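Local coordinates for protein toxin PAU_02230 (Photorhabdus asymbiotica subsp. asymbiotica ATCC 43949, PDB 6HV6) that is a toxin of the insect and human pathogen Photorhabdus asymbiotica, known as PaTox, modelled here as a mixed helix-and-sheet region, at residues I66-Y71 with Q165-A170; L185-L190 with M221-Y226. The protein carries 1 engineered substitution. All blocks are in the same frame, centred on the assembly; numbering follows the deposited sequence.

Contact 1 of 2, residues I66-Y71 with Q165-A170; sequences ITISGY and QTAKDA. With EDO (1,2-ethanediol), chain B.
A beta hairpin of two short strands, 65-68 and 71-74, rests on the long helix 144-176, and Ile-66 and Ile-68 of its first strand are the residues of 66-71 that touch 165-170. Both have CB directed at it. Ala-167 takes the central place: its CB meets CG1 of Ile-68 at 3.7 Å and CG2 of Ile-66 at 3.9 Å, so one methyl receives a branch from each isoleucine. Ile-66 also reaches along the helix with CD1, which stands 3.9 Å from CA of Lys-168 and rests beside the first carbons of that lysine, whose chain then bends away. In Ile-68 the CG1 branch lies anti to the carbonyl carbon (chi1 -58°), and a second turn at chi2 (-70°) carries CD1 toward the next turn of the helix, where it is 4.2 Å from CB of Ala-170. With only a methyl on Ala-167, the CA atoms of Ile-68 and Ala-167 stand 6.6 Å apart. Strand and helix axes run at 74° to each other, so the strand passes across the helix rather than along it.

The hairpin closes through a type I' turn from Ile-68 to Tyr-71, with Gly-70 at a positive phi. Phe-73 of the second strand packs on Ile-68 and Ala-167, and Pro-187 touches Ile-68 and Ala-170. Elsewhere on the helix, Gln-165 NE2 donates to Asp-169 OD1, one turn on, from the syn side and tilted out of the carboxylate plane, while OD2 of Asp-169 accepts a 2.7 Å hydrogen bond from O1 of a 1,2-ethanediol, probably from the crystallisation liquor.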
loop_
_atom_site.group_PDB
_atom_site.type_symbol
_atom_site.label_atom_id
_atom_site.label_comp_id
_atom_site.label_asym_id
_atom_site.label_seq_id
_atom_site.Cartn_x
_atom_site.Cartn_y
_atom_site.Cartn_z
ATOM N N ILE A 66 -13.003 -2.596 -12.118
ATOM C CA ILE A 66 -13.092 -2.727 -10.669
ATOM C C ILE A 66 -13.110 -1.335 -10.061
ATOM O O ILE A 66 -12.256 -0.500 -10.384
ATOM C CB ILE A 66 -11.934 -3.562 -10.094
ATOM C CG1 ILE A 66 -12.015 -4.995 -10.634
ATOM C CG2 ILE A 66 -11.971 -3.543 -8.562
ATOM C CD1 ILE A 66 -10.758 -5.800 -10.440
ATOM N N THR A 67 -14.085 -1.086 -9.189
ATOM C CA THR A 67 -14.222 0.181 -8.484
ATOM C C THR A 67 -13.766 0.009 -7.043
ATOM O O THR A 67 -14.297 -0.840 -6.317
ATOM C CB THR A 67 -15.666 0.673 -8.539
ATOM O OG1 THR A 67 -16.015 0.923 -9.904
ATOM C CG2 THR A 67 -15.821 1.952 -7.750
ATOM N N ILE A 68 -12.775 0.802 -6.639
ATOM C CA ILE A 68 -12.239 0.796 -5.280
ATOM C C ILE A 68 -12.534 2.166 -4.678
ATOM O O ILE A 68 -11.857 3.154 -4.998
ATOM C CB ILE A 68 -10.735 0.506 -5.239
ATOM C CG1 ILE A 68 -10.411 -0.834 -5.898
ATOM C CG2 ILE A 68 -10.250 0.531 -3.799
ATOM C CD1 ILE A 68 -10.882 -2.015 -5.108
ATOM N N SER A 69 -13.538 2.229 -3.805
ATOM C CA SER A 69 -13.868 3.436 -3.043
ATOM C C SER A 69 -14.057 4.646 -3.953
ATOM O O SER A 69 -13.531 5.734 -3.712
ATOM C CB SER A 69 -12.815 3.700 -1.970
ATOM O OG SER A 69 -12.850 2.660 -0.993
ATOM N N GLY A 70 -14.832 4.446 -5.012
ATOM C CA GLY A 70 -15.168 5.509 -5.929
ATOM C C GLY A 70 -14.263 5.627 -7.136
ATOM O O GLY A 70 -14.622 6.333 -8.087
ATOM N N TYR A 71 -13.114 4.958 -7.141
ATOM C CA TYR A 71 -12.169 5.036 -8.248
ATOM C C TYR A 71 -12.290 3.800 -9.126
ATOM O O TYR A 71 -12.219 2.673 -8.629
ATOM C CB TYR A 71 -10.735 5.180 -7.738
ATOM C CG TYR A 71 -10.494 6.513 -7.068
ATOM C CD1 TYR A 71 -10.097 7.619 -7.808
ATOM C CD2 TYR A 71 -10.697 6.673 -5.707
ATOM C CE1 TYR A 71 -9.883 8.842 -7.206
ATOM C CE2 TYR A 71 -10.487 7.898 -5.093
ATOM C CZ TYR A 71 -10.077 8.978 -5.851
ATOM O OH TYR A 71 -9.869 10.202 -5.255
ATOM N N GLN A 165 -4.250 -4.856 -10.992
ATOM C CA GLN A 165 -3.957 -6.036 -10.187
ATOM C C GLN A 165 -4.107 -5.747 -8.691
ATOM O O GLN A 165 -4.658 -6.573 -7.947
ATOM C CB GLN A 165 -2.552 -6.557 -10.489
ATOM C CG GLN A 165 -2.211 -7.824 -9.734
ATOM C CD GLN A 165 -3.044 -9.007 -10.194
ATOM O OE1 GLN A 165 -3.227 -9.216 -11.390
ATOM N NE2 GLN A 165 -3.573 -9.778 -9.238
ATOM N N THR A 166 -3.622 -4.594 -8.227
ATOM C CA THR A 166 -3.820 -4.244 -6.817
ATOM C C THR A 166 -5.303 -4.172 -6.480
ATOM O O THR A 166 -5.740 -4.694 -5.443
ATOM C CB THR A 166 -3.136 -2.920 -6.490
ATOM O OG1 THR A 166 -1.737 -3.028 -6.786
ATOM C CG2 THR A 166 -3.326 -2.578 -5.003
ATOM N N ALA A 167 -6.096 -3.540 -7.349
ATOM C CA ALA A 167 -7.539 -3.487 -7.128
ATOM C C ALA A 167 -8.128 -4.891 -7.044
ATOM O O ALA A 167 -8.962 -5.175 -6.175
ATOM C CB ALA A 167 -8.206 -2.678 -8.241
ATOM N N LYS A 168 -7.688 -5.789 -7.927
ATOM C CA LYS A 168 -8.162 -7.171 -7.881
ATOM C C LYS A 168 -7.748 -7.858 -6.583
ATOM O O LYS A 168 -8.530 -8.616 -5.992
ATOM C CB LYS A 168 -7.634 -7.933 -9.092
ATOM C CG LYS A 168 -8.488 -9.099 -9.517
ATOM C CD LYS A 168 -8.288 -9.400 -11.003
ATOM C CE LYS A 168 -6.891 -9.901 -11.288
ATOM N NZ LYS A 168 -6.667 -11.231 -10.653
ATOM N N ASP A 169 -6.515 -7.621 -6.136
ATOM C CA ASP A 169 -6.071 -8.157 -4.853
ATOM C C ASP A 169 -6.930 -7.626 -3.711
ATOM O O ASP A 169 -7.249 -8.362 -2.765
ATOM C CB ASP A 169 -4.608 -7.788 -4.596
ATOM C CG ASP A 169 -3.639 -8.429 -5.582
ATOM O OD1 ASP A 169 -4.047 -9.341 -6.329
ATOM O OD2 ASP A 169 -2.461 -8.003 -5.597
ATOM N N ALA A 170 -7.269 -6.335 -3.755
ATOM C CA ALA A 170 -8.096 -5.748 -2.704
ATOM C C ALA A 170 -9.501 -6.344 -2.712
ATOM O O ALA A 170 -10.069 -6.624 -1.652
ATOM C CB ALA A 170 -8.142 -4.232 -2.873
HETATM C C1 EDO B . -2.154 -5.503 -2.679
HETATM O O1 EDO B . -1.610 -6.087 -3.872
HETATM C C2 EDO B . -1.032 -4.848 -1.881
HETATM O O2 EDO B . -0.273 -5.847 -1.191
#

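Contact 2 of 2, residues L185-L190 with M221-Y226; sequences LTPQNL and MLMGIY
The ring of Tyr-226 has the carbonyl oxygen of Leu-190 at its edge and in its plane, 3.2 Å from CD1; Tyr-71 meets this ring edge-to-face, and the Phe-73 ring meets it with the planes at about 55°. The contact sets the passage from edge strand 182-185 into the short helix 188-191 against residues 221-226, at the far end of helix 215-224. Pro-187 occupies the N-cap position of the short helix, and its carbonyl oxygen accepts from Leu-190 N.

Met-223 supplies most of the apolar packing. Its CG is anti to the backbone N (chi1 -161°), and the bend at chi2 (60°) swings the sulfur and methyl across to the other segment. There SD lies 4.1 Å from CD of Pro-187 and 4.2 Å from CA of Thr-186, beside the backbone where the strand has ended. Thr-186 faces the helix, with CG2 near CB of Met-223. Ile-68 and Tyr-191 also touch Met-223, while Ala-163 and Thr-166 of helix 144-176 pack on Leu-190. The terminal methyl CE of Met-223 meets Leu-190 CD1 at 3.8 Å.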
loop_
_atom_site.group_PDB
_atom_site.type_symbol
_atom_site.label_atom_id
_atom_site.label_comp_id
_atom_site.label_asym_id
_atom_site.label_seq_id
_atom_site.Cartn_x
_atom_site.Cartn_y
_atom_site.Cartn_z
ATOM N N LEU A 185 -12.219 -0.664 1.416
ATOM C CA LEU A 185 -10.942 -0.887 0.753
ATOM C C LEU A 185 -10.192 0.434 0.570
ATOM O O LEU A 185 -10.740 1.396 0.019
ATOM C CB LEU A 185 -11.167 -1.555 -0.598
ATOM C CG LEU A 185 -11.759 -2.963 -0.495
ATOM C CD1 LEU A 185 -11.854 -3.574 -1.871
ATOM C CD2 LEU A 185 -10.904 -3.833 0.421
ATOM N N THR A 186 -8.930 0.469 1.017
ATOM C CA THR A 186 -8.040 1.617 0.787
ATOM C C THR A 186 -6.613 1.095 0.636
ATOM O O THR A 186 -5.768 1.277 1.514
ATOM C CB THR A 186 -8.120 2.632 1.933
ATOM O OG1 THR A 186 -7.786 1.983 3.166
ATOM C CG2 THR A 186 -9.490 3.259 2.050
ATOM N N PRO A 187 -6.326 0.401 -0.468
ATOM C CA PRO A 187 -5.004 -0.233 -0.627
ATOM C C PRO A 187 -3.935 0.830 -0.824
ATOM O O PRO A 187 -4.003 1.617 -1.773
ATOM C CB PRO A 187 -5.173 -1.101 -1.888
ATOM C CG PRO A 187 -6.643 -1.145 -2.166
ATOM C CD PRO A 187 -7.227 0.112 -1.594
ATOM N N GLN A 188 -2.932 0.860 0.064
ATOM C CA GLN A 188 -2.009 2.004 0.010
ATOM C C GLN A 188 -1.158 1.978 -1.255
ATOM O O GLN A 188 -0.726 3.039 -1.727
ATOM C CB GLN A 188 -1.111 2.075 1.249
ATOM C CG GLN A 188 -0.152 0.901 1.397
ATOM C CD GLN A 188 0.931 1.124 2.453
ATOM O OE1 GLN A 188 1.147 2.248 2.916
ATOM N NE2 GLN A 188 1.633 0.054 2.817
ATOM N N ASN A 189 -0.920 0.795 -1.835
ATOM C CA ASN A 189 -0.159 0.756 -3.086
ATOM C C ASN A 189 -0.875 1.476 -4.215
ATOM O O ASN A 189 -0.224 1.952 -5.156
ATOM C CB ASN A 189 0.149 -0.689 -3.467
ATOM C CG ASN A 189 1.239 -1.265 -2.609
ATOM O OD1 ASN A 189 1.968 -0.514 -1.951
ATOM N ND2 ASN A 189 1.374 -2.586 -2.603
ATOM N N LEU A 190 -2.194 1.582 -4.138
ATOM C CA LEU A 190 -2.910 2.368 -5.130
ATOM C C LEU A 190 -2.640 3.855 -4.945
ATOM O O LEU A 190 -2.274 4.550 -5.893
ATOM C CB LEU A 190 -4.407 2.085 -5.038
ATOM C CG LEU A 190 -4.877 0.775 -5.676
ATOM C CD1 LEU A 190 -6.387 0.674 -5.585
ATOM C CD2 LEU A 190 -4.421 0.734 -7.119
ATOM N N MET A 221 -10.108 10.225 2.544
ATOM C CA MET A 221 -8.964 11.111 2.372
ATOM C C MET A 221 -7.735 10.343 1.925
ATOM O O MET A 221 -7.003 10.798 1.035
ATOM C CB MET A 221 -8.685 11.860 3.669
ATOM C CG MET A 221 -9.778 12.818 4.042
ATOM S SD MET A 221 -9.508 13.461 5.690
ATOM C CE MET A 221 -7.870 14.171 5.490
ATOM N N LEU A 222 -7.476 9.176 2.526
ATOM C CA LEU A 222 -6.329 8.370 2.117
ATOM C C LEU A 222 -6.448 7.963 0.653
ATOM O O LEU A 222 -5.519 8.151 -0.137
ATOM C CB LEU A 222 -6.209 7.119 3.001
ATOM C CG LEU A 222 -5.698 7.366 4.422
ATOM C CD1 LEU A 222 -5.882 6.138 5.306
ATOM C CD2 LEU A 222 -4.235 7.795 4.379
ATOM N N MET A 223 -7.588 7.385 0.279
ATOM C CA MET A 223 -7.779 6.968 -1.104
ATOM C C MET A 223 -7.734 8.165 -2.054
ATOM O O MET A 223 -7.251 8.045 -3.185
ATOM C CB MET A 223 -9.104 6.209 -1.213
ATOM C CG MET A 223 -9.232 5.351 -2.429
ATOM S SD MET A 223 -7.969 4.057 -2.579
ATOM C CE MET A 223 -8.235 3.691 -4.311
ATOM N N GLY A 224 -8.188 9.338 -1.607
ATOM C CA GLY A 224 -8.135 10.514 -2.466
ATOM C C GLY A 224 -6.729 10.936 -2.854
ATOM O O GLY A 224 -6.550 11.630 -3.863
ATOM N N ILE A 225 -5.716 10.519 -2.090
ATOM C CA ILE A 225 -4.333 10.781 -2.497
ATOM C C ILE A 225 -4.045 10.190 -3.874
ATOM O O ILE A 225 -3.170 10.689 -4.603
ATOM C CB ILE A 225 -3.358 10.249 -1.428
ATOM C CG1 ILE A 225 -3.617 10.951 -0.090
ATOM C CG2 ILE A 225 -1.914 10.456 -1.841
ATOM C CD1 ILE A 225 -2.735 10.452 1.055
ATOM N N TYR A 226 -4.784 9.138 -4.267
ATOM C CA TYR A 226 -4.675 8.604 -5.624
ATOM C C TYR A 226 -4.839 9.697 -6.672
ATOM O O TYR A 226 -4.212 9.642 -7.733
ATOM C CB TYR A 226 -5.713 7.493 -5.846
ATOM C CG TYR A 226 -5.642 6.873 -7.229
ATOM C CD1 TYR A 226 -4.582 6.043 -7.589
ATOM C CD2 TYR A 226 -6.628 7.120 -8.171
ATOM C CE1 TYR A 226 -4.499 5.488 -8.858
ATOM C CE2 TYR A 226 -6.555 6.560 -9.449
ATOM C CZ TYR A 226 -5.492 5.743 -9.780
ATOM O OH TYR A 226 -5.418 5.192 -11.042
#

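In the fold
Contact 1 closes before contact 2 opens along the chain, yet their centres lie 10 Å apart and the two touch directly. Helix 144-176 leads from contact 1 into strand 182-185, one of the two outermost strands of the six-stranded antiparallel sheet, and so to contact 2. The hairpin at the start of the modelled chain packs against the long helix and also against 185-190 and 221-226: Ser-69 OG is 2.7 Å from Leu-185 O, a probable hydrogen bond, and Tyr-71 CD1 is 3.5 Å from Tyr-226 CD2. The long helix touches 185-190 directly, Ala-170 CB to Pro-187 CG at 3.5 Å. Together the contacts join hairpin, helix and sheet edge into one buried, continuous packing region.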